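Local coordinates for oligopeptide-binding protein appA (Bacillus subtilis, PDB 1XOC) that captures oligopeptides as the binding protein of an ABC permease that imports them, a system able to replace Opp in sporulation and genetic competence, at residues V109-D114 with E124-V129; Y143-F148 with D456-S461. All blocks are in the same frame, centred on the assembly; numbering follows the deposited sequence.

Contact 1 of 2, residues V109-D114 with E124-V129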
loop_
_atom_site.group_PDB
_atom_site.type_symbol
_atom_site.label_atom_id
_atom_site.label_comp_id
_atom_site.label_asym_id
_atom_site.label_seq_id
_atom_site.Cartn_x
_atom_site.Cartn_y
_atom_site.Cartn_z
ATOM N N VAL A 109 -20.656 -5.823 -4.945
ATOM C CA VAL A 109 -20.347 -4.676 -5.855
ATOM C C VAL A 109 -19.226 -5.050 -6.845
ATOM O O VAL A 109 -19.394 -4.887 -8.040
ATOM C CB VAL A 109 -20.005 -3.406 -5.075
ATOM C CG1 VAL A 109 -19.367 -2.345 -5.996
ATOM C CG2 VAL A 109 -21.297 -2.833 -4.447
ATOM N N PRO A 110 -18.072 -5.550 -6.356
ATOM C CA PRO A 110 -17.000 -5.910 -7.326
ATOM C C PRO A 110 -17.293 -7.129 -8.217
ATOM O O PRO A 110 -16.513 -7.432 -9.115
ATOM C CB PRO A 110 -15.785 -6.176 -6.448
ATOM C CG PRO A 110 -16.322 -6.409 -5.092
ATOM C CD PRO A 110 -17.636 -5.726 -4.956
ATOM N N LEU A 111 -18.404 -7.821 -7.978
ATOM C CA LEU A 111 -18.828 -8.925 -8.852
ATOM C C LEU A 111 -19.711 -8.461 -10.007
ATOM O O LEU A 111 -19.999 -9.240 -10.928
ATOM C CB LEU A 111 -19.562 -9.990 -8.027
ATOM C CG LEU A 111 -18.743 -11.015 -7.227
ATOM C CD1 LEU A 111 -17.448 -10.500 -6.706
ATOM C CD2 LEU A 111 -19.599 -11.646 -6.162
ATOM N N SER A 112 -20.123 -7.190 -9.971
ATOM C CA SER A 112 -20.959 -6.615 -11.026
ATOM C C SER A 112 -20.174 -6.341 -12.294
ATOM O O SER A 112 -19.024 -5.919 -12.235
ATOM C CB SER A 112 -21.534 -5.284 -10.540
ATOM O OG SER A 112 -22.218 -4.588 -11.582
ATOM N N LYS A 113 -20.810 -6.547 -13.442
ATOM C CA LYS A 113 -20.203 -6.157 -14.711
ATOM C C LYS A 113 -19.945 -4.647 -14.789
ATOM O O LYS A 113 -19.167 -4.189 -15.647
ATOM C CB LYS A 113 -21.111 -6.571 -15.881
ATOM C CG LYS A 113 -22.395 -5.699 -15.988
ATOM C CD LYS A 113 -23.499 -6.354 -16.801
ATOM C CE LYS A 113 -24.819 -5.546 -16.686
ATOM N NZ LYS A 113 -24.663 -4.088 -17.038
ATOM N N ASP A 114 -20.617 -3.866 -13.939
ATOM C CA ASP A 114 -20.486 -2.407 -13.951
ATOM C C ASP A 114 -19.456 -1.878 -12.968
ATOM O O ASP A 114 -19.244 -0.684 -12.901
ATOM C CB ASP A 114 -21.852 -1.728 -13.706
ATOM C CG ASP A 114 -22.839 -1.963 -14.845
ATOM O OD1 ASP A 114 -22.376 -2.085 -15.992
ATOM O OD2 ASP A 114 -24.062 -2.040 -14.586
ATOM N N GLU A 124 -11.994 -11.703 -7.334
ATOM C CA GLU A 124 -12.253 -12.521 -8.521
ATOM C C GLU A 124 -12.419 -14.026 -8.266
ATOM O O GLU A 124 -12.897 -14.761 -9.137
ATOM C CB GLU A 124 -11.243 -12.272 -9.616
ATOM C CG GLU A 124 -9.843 -12.488 -9.262
ATOM C CD GLU A 124 -8.947 -12.330 -10.488
ATOM O OE1 GLU A 124 -9.490 -11.942 -11.549
ATOM O OE2 GLU A 124 -7.734 -12.604 -10.419
ATOM N N MET A 125 -12.001 -14.478 -7.098
ATOM C CA MET A 125 -12.239 -15.860 -6.721
ATOM C C MET A 125 -13.691 -16.107 -6.293
ATOM O O MET A 125 -14.075 -17.259 -6.193
ATOM C CB MET A 125 -11.281 -16.314 -5.614
ATOM C CG MET A 125 -11.615 -15.831 -4.207
ATOM S SD MET A 125 -11.400 -14.044 -4.022
ATOM C CE MET A 125 -9.645 -13.904 -3.996
ATOM N N LEU A 126 -14.476 -15.058 -6.042
ATOM C CA LEU A 126 -15.851 -15.225 -5.570
ATOM C C LEU A 126 -16.811 -15.541 -6.687
ATOM O O LEU A 126 -16.820 -14.880 -7.731
ATOM C CB LEU A 126 -16.365 -13.965 -4.859
ATOM C CG LEU A 126 -15.869 -13.745 -3.464
ATOM C CD1 LEU A 126 -16.421 -12.416 -2.927
ATOM C CD2 LEU A 126 -16.285 -14.930 -2.557
ATOM N N LYS A 127 -17.640 -16.545 -6.455
ATOM C CA LYS A 127 -18.747 -16.859 -7.332
ATOM C C LYS A 127 -19.987 -16.080 -6.901
ATOM O O LYS A 127 -20.695 -15.501 -7.740
ATOM C CB LYS A 127 -19.047 -18.335 -7.258
ATOM C CG LYS A 127 -20.123 -18.786 -8.210
ATOM C CD LYS A 127 -20.481 -20.216 -7.909
ATOM C CE LYS A 127 -19.382 -21.156 -8.336
ATOM N NZ LYS A 127 -19.839 -22.583 -8.246
ATOM N N SER A 128 -20.274 -16.110 -5.597
ATOM C CA SER A 128 -21.459 -15.443 -5.066
ATOM C C SER A 128 -21.347 -15.182 -3.581
ATOM O O SER A 128 -20.529 -15.782 -2.890
ATOM C CB SER A 128 -22.710 -16.290 -5.298
ATOM O OG SER A 128 -22.595 -17.542 -4.652
ATOM N N VAL A 129 -22.242 -14.325 -3.143
ATOM C CA VAL A 129 -22.328 -13.991 -1.741
ATOM C C VAL A 129 -23.810 -13.938 -1.400
ATOM O O VAL A 129 -24.553 -13.186 -2.042
ATOM C CB VAL A 129 -21.684 -12.594 -1.398
ATOM C CG1 VAL A 129 -21.875 -12.226 0.054
ATOM C CG2 VAL A 129 -20.250 -12.552 -1.832
#
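Leu111 reaches across to the start of strand 126-133 and lays its two methyl branches against Leu126 and the backbone beyond it. CD1 of Leu111 stands 4.1 Å from CB of Leu126 and CD2 4.2 Å from the same atom, so the fork straddles the root of the Leu126 side chain; the two side chains cross at about a right angle. Leu111 CD2 alone goes on along the strand, to Lys127 O at 4.3 Å, past Ser128, and to Val129 CG2 at 4.5 Å. This is the closer-packed side, where Val129 also rests on Val104 and Tyr107 of helix 100-108. Leucine suits this place because its forked end can sit astride one atom and still touch the residues beyond.

The other side is loose. The side chains of Lys127 and Ser128 start away from the loop, and Lys127 is exposed; the backbone of both residues pairs with Lys140 as a classic beta bulge. Beyond Leu111 the loop runs away from the strand; Ser112 OG accepts from Asp114 N at 2.9 Å in an ST turn, and Lys113 forms a salt bridge with Asp114. Polar bonds thus shape the loop from within, whereas its hold on the strand is apolar and modest, burying only 141 Å².

Contact 2 of 2, residues Y143-F148 with D456-S461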
loop_
_atom_site.group_PDB
_atom_site.type_symbol
_atom_site.label_atom_id
_atom_site.label_comp_id
_atom_site.label_asym_id
_atom_site.label_seq_id
_atom_site.Cartn_x
_atom_site.Cartn_y
_atom_site.Cartn_z
ATOM N N TYR A 143 -12.938 -21.115 -7.180
ATOM C CA TYR A 143 -11.745 -21.953 -7.015
ATOM C C TYR A 143 -11.078 -21.541 -5.695
ATOM O O TYR A 143 -11.365 -20.477 -5.174
ATOM C CB TYR A 143 -10.754 -21.754 -8.198
ATOM C CG TYR A 143 -10.462 -20.297 -8.493
ATOM C CD1 TYR A 143 -9.510 -19.596 -7.763
ATOM C CD2 TYR A 143 -11.175 -19.613 -9.479
ATOM C CE1 TYR A 143 -9.257 -18.260 -8.022
ATOM C CE2 TYR A 143 -10.933 -18.264 -9.739
ATOM C CZ TYR A 143 -9.972 -17.614 -9.018
ATOM O OH TYR A 143 -9.729 -16.276 -9.246
ATOM N N LYS A 144 -10.183 -22.383 -5.180
ATOM C CA LYS A 144 -9.516 -22.111 -3.914
ATOM C C LYS A 144 -8.481 -21.008 -4.098
ATOM O O LYS A 144 -7.713 -21.015 -5.058
ATOM C CB LYS A 144 -8.857 -23.367 -3.362
ATOM C CG LYS A 144 -9.867 -24.435 -2.969
ATOM C CD LYS A 144 -9.206 -25.635 -2.330
ATOM C CE LYS A 144 -10.187 -26.760 -2.179
ATOM N NZ LYS A 144 -9.602 -27.859 -1.352
ATOM N N ASP A 145 -8.483 -20.069 -3.167
ATOM C CA ASP A 145 -7.526 -18.977 -3.176
ATOM C C ASP A 145 -7.453 -18.380 -1.789
ATOM O O ASP A 145 -8.416 -17.769 -1.287
ATOM C CB ASP A 145 -7.954 -17.943 -4.226
ATOM C CG ASP A 145 -6.941 -16.800 -4.418
ATOM O OD1 ASP A 145 -7.076 -16.120 -5.452
ATOM O OD2 ASP A 145 -6.035 -16.613 -3.580
ATOM N N GLY A 146 -6.299 -18.564 -1.156
ATOM C CA GLY A 146 -6.066 -18.039 0.188
ATOM C C GLY A 146 -6.159 -16.534 0.327
ATOM O O GLY A 146 -6.272 -16.007 1.444
ATOM N N ASN A 147 -6.138 -15.806 -0.781
ATOM C CA ASN A 147 -6.360 -14.370 -0.704
ATOM C C ASN A 147 -7.727 -13.990 -0.168
ATOM O O ASN A 147 -7.914 -12.876 0.342
ATOM C CB ASN A 147 -6.151 -13.679 -2.046
ATOM C CG ASN A 147 -4.731 -13.435 -2.318
ATOM O OD1 ASN A 147 -4.165 -12.435 -1.838
ATOM N ND2 ASN A 147 -4.104 -14.350 -3.045
ATOM N N PHE A 148 -8.707 -14.879 -0.304
ATOM C CA PHE A 148 -10.021 -14.525 0.173
ATOM C C PHE A 148 -10.035 -14.424 1.696
ATOM O O PHE A 148 -10.343 -13.354 2.254
ATOM C CB PHE A 148 -11.153 -15.439 -0.334
ATOM C CG PHE A 148 -12.472 -15.024 0.197
ATOM C CD1 PHE A 148 -13.096 -13.885 -0.260
ATOM C CD2 PHE A 148 -13.035 -15.667 1.257
ATOM C CE1 PHE A 148 -14.283 -13.481 0.290
ATOM C CE2 PHE A 148 -14.209 -15.233 1.797
ATOM C CZ PHE A 148 -14.820 -14.136 1.315
ATOM N N ASP A 456 -0.951 -20.873 -10.627
ATOM C CA ASP A 456 -0.939 -22.236 -10.073
ATOM C C ASP A 456 -0.644 -22.232 -8.571
ATOM O O ASP A 456 -1.144 -23.081 -7.839
ATOM C CB ASP A 456 0.069 -23.139 -10.811
ATOM C CG ASP A 456 -0.330 -23.431 -12.275
ATOM O OD1 ASP A 456 -1.478 -23.152 -12.714
ATOM O OD2 ASP A 456 0.537 -23.953 -13.003
ATOM N N ALA A 457 0.120 -21.245 -8.100
ATOM C CA ALA A 457 0.462 -21.149 -6.672
ATOM C C ALA A 457 -0.764 -20.981 -5.784
ATOM O O ALA A 457 -0.754 -21.407 -4.633
ATOM C CB ALA A 457 1.454 -20.021 -6.421
ATOM N N LYS A 458 -1.826 -20.391 -6.327
ATOM C CA LYS A 458 -3.047 -20.131 -5.561
ATOM C C LYS A 458 -3.709 -21.376 -5.028
ATOM O O LYS A 458 -4.449 -21.290 -4.064
ATOM C CB LYS A 458 -4.089 -19.387 -6.398
ATOM C CG LYS A 458 -3.688 -17.987 -6.754
ATOM C CD LYS A 458 -4.740 -17.303 -7.594
ATOM C CE LYS A 458 -4.396 -15.822 -7.796
ATOM N NZ LYS A 458 -4.465 -15.026 -6.515
ATOM N N SER A 459 -3.471 -22.520 -5.671
ATOM C CA SER A 459 -4.139 -23.759 -5.303
ATOM C C SER A 459 -3.359 -24.572 -4.258
ATOM O O SER A 459 -3.852 -25.599 -3.776
ATOM C CB SER A 459 -4.369 -24.614 -6.553
ATOM O OG SER A 459 -3.137 -24.945 -7.162
ATOM N N ILE A 460 -2.154 -24.106 -3.917
ATOM C CA ILE A 460 -1.268 -24.806 -2.987
ATOM C C ILE A 460 -1.604 -24.409 -1.556
ATOM O O ILE A 460 -1.421 -23.258 -1.165
ATOM C CB ILE A 460 0.204 -24.472 -3.266
ATOM C CG1 ILE A 460 0.589 -24.906 -4.682
ATOM C CG2 ILE A 460 1.107 -25.135 -2.237
ATOM C CD1 ILE A 460 1.883 -24.314 -5.172
ATOM N N SER A 461 -2.076 -25.375 -0.780
ATOM C CA SER A 461 -2.607 -25.113 0.554
ATOM C C SER A 461 -1.503 -25.036 1.618
ATOM O O SER A 461 -1.425 -24.059 2.366
ATOM C CB SER A 461 -3.627 -26.191 0.929
ATOM O OG SER A 461 -4.671 -25.638 1.712
HETATM O O HOH W 1 -3.731 -19.381 -2.138
#
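Lys458 and Asp145 form the salt bridge that joins the turn following helix 448-457 to the turn leading into helix 147-155. The lysine can be followed outward. Its CB lies 4.2 Å from Lys144 O. CG then passes the carboxylate of Asp145, CD comes to 3.4 Å from Asp145 OD1 and CE to 3.6 Å from the same oxygen, so the aliphatic chain passes obliquely across the acid before its charge is used. With chi2 and chi3 extended, the bend at the last torsion (chi4 -67°) turns the ammonium back to the acid: NZ donates to Asp145 OD1 at 3.0 Å, on the syn side but 27° out of the carboxylate plane. The same NZ has a second salt bridge, to Asp426, and the lysine makes a cation-pi contact with Tyr428. Lysine suits the place by its length: its methylenes cross Asp145 while the ammonium sits between Asp145, Asp426 and Tyr428.

Asp145 divides its oxygens. While OD1 takes the lysine, OD2 accepts twice from Asn147: from the backbone N, above the carboxylate plane, as a capping bond in the turn leading into the helix, and from ND2 at 3.0 Å through the syn lone pair. These bonds restrain rotation of the carboxylate, and the nearby ammonium probably stabilises its negative charge. Asn147 OD1 turns elsewhere, bonding to Asn151 one helical turn on.

Where Lys144 O and Lys458 O approach, both are acceptors; nearby, a water receives from Gly146 N and donates to Lys458 O at 2.8 Å, linking the backbones. Ala457 to Ile460 form a type I turn, with Ile460 packed against helix 463-480. The contact therefore sits between helix 147-155, which follows strand 136-141, and the turn joining helices 448-457 and 463-480.

From the N terminus, the chain leaves helix 100-108 and closes a short loop at contact 1 as it enters strand 126-133. It then pairs back along strand 136-141 and opens contact 2, which closes about 308 residues later, at the C-terminal end of helix 448-457 and the turn beyond. The two closures follow in series, neither nesting nor crossing. Their centres are about 17 Å apart, yet the segments meet: Leu126 CD2 of contact 1 packs 3.8 Å from Phe148 CE1 of contact 2, and Met125 touches both Tyr143 and Asp145. Contact 1 fastens a loop locally to an edge strand of the five-stranded sheet, whereas contact 2 joins that neighbourhood to helices late in the sequence.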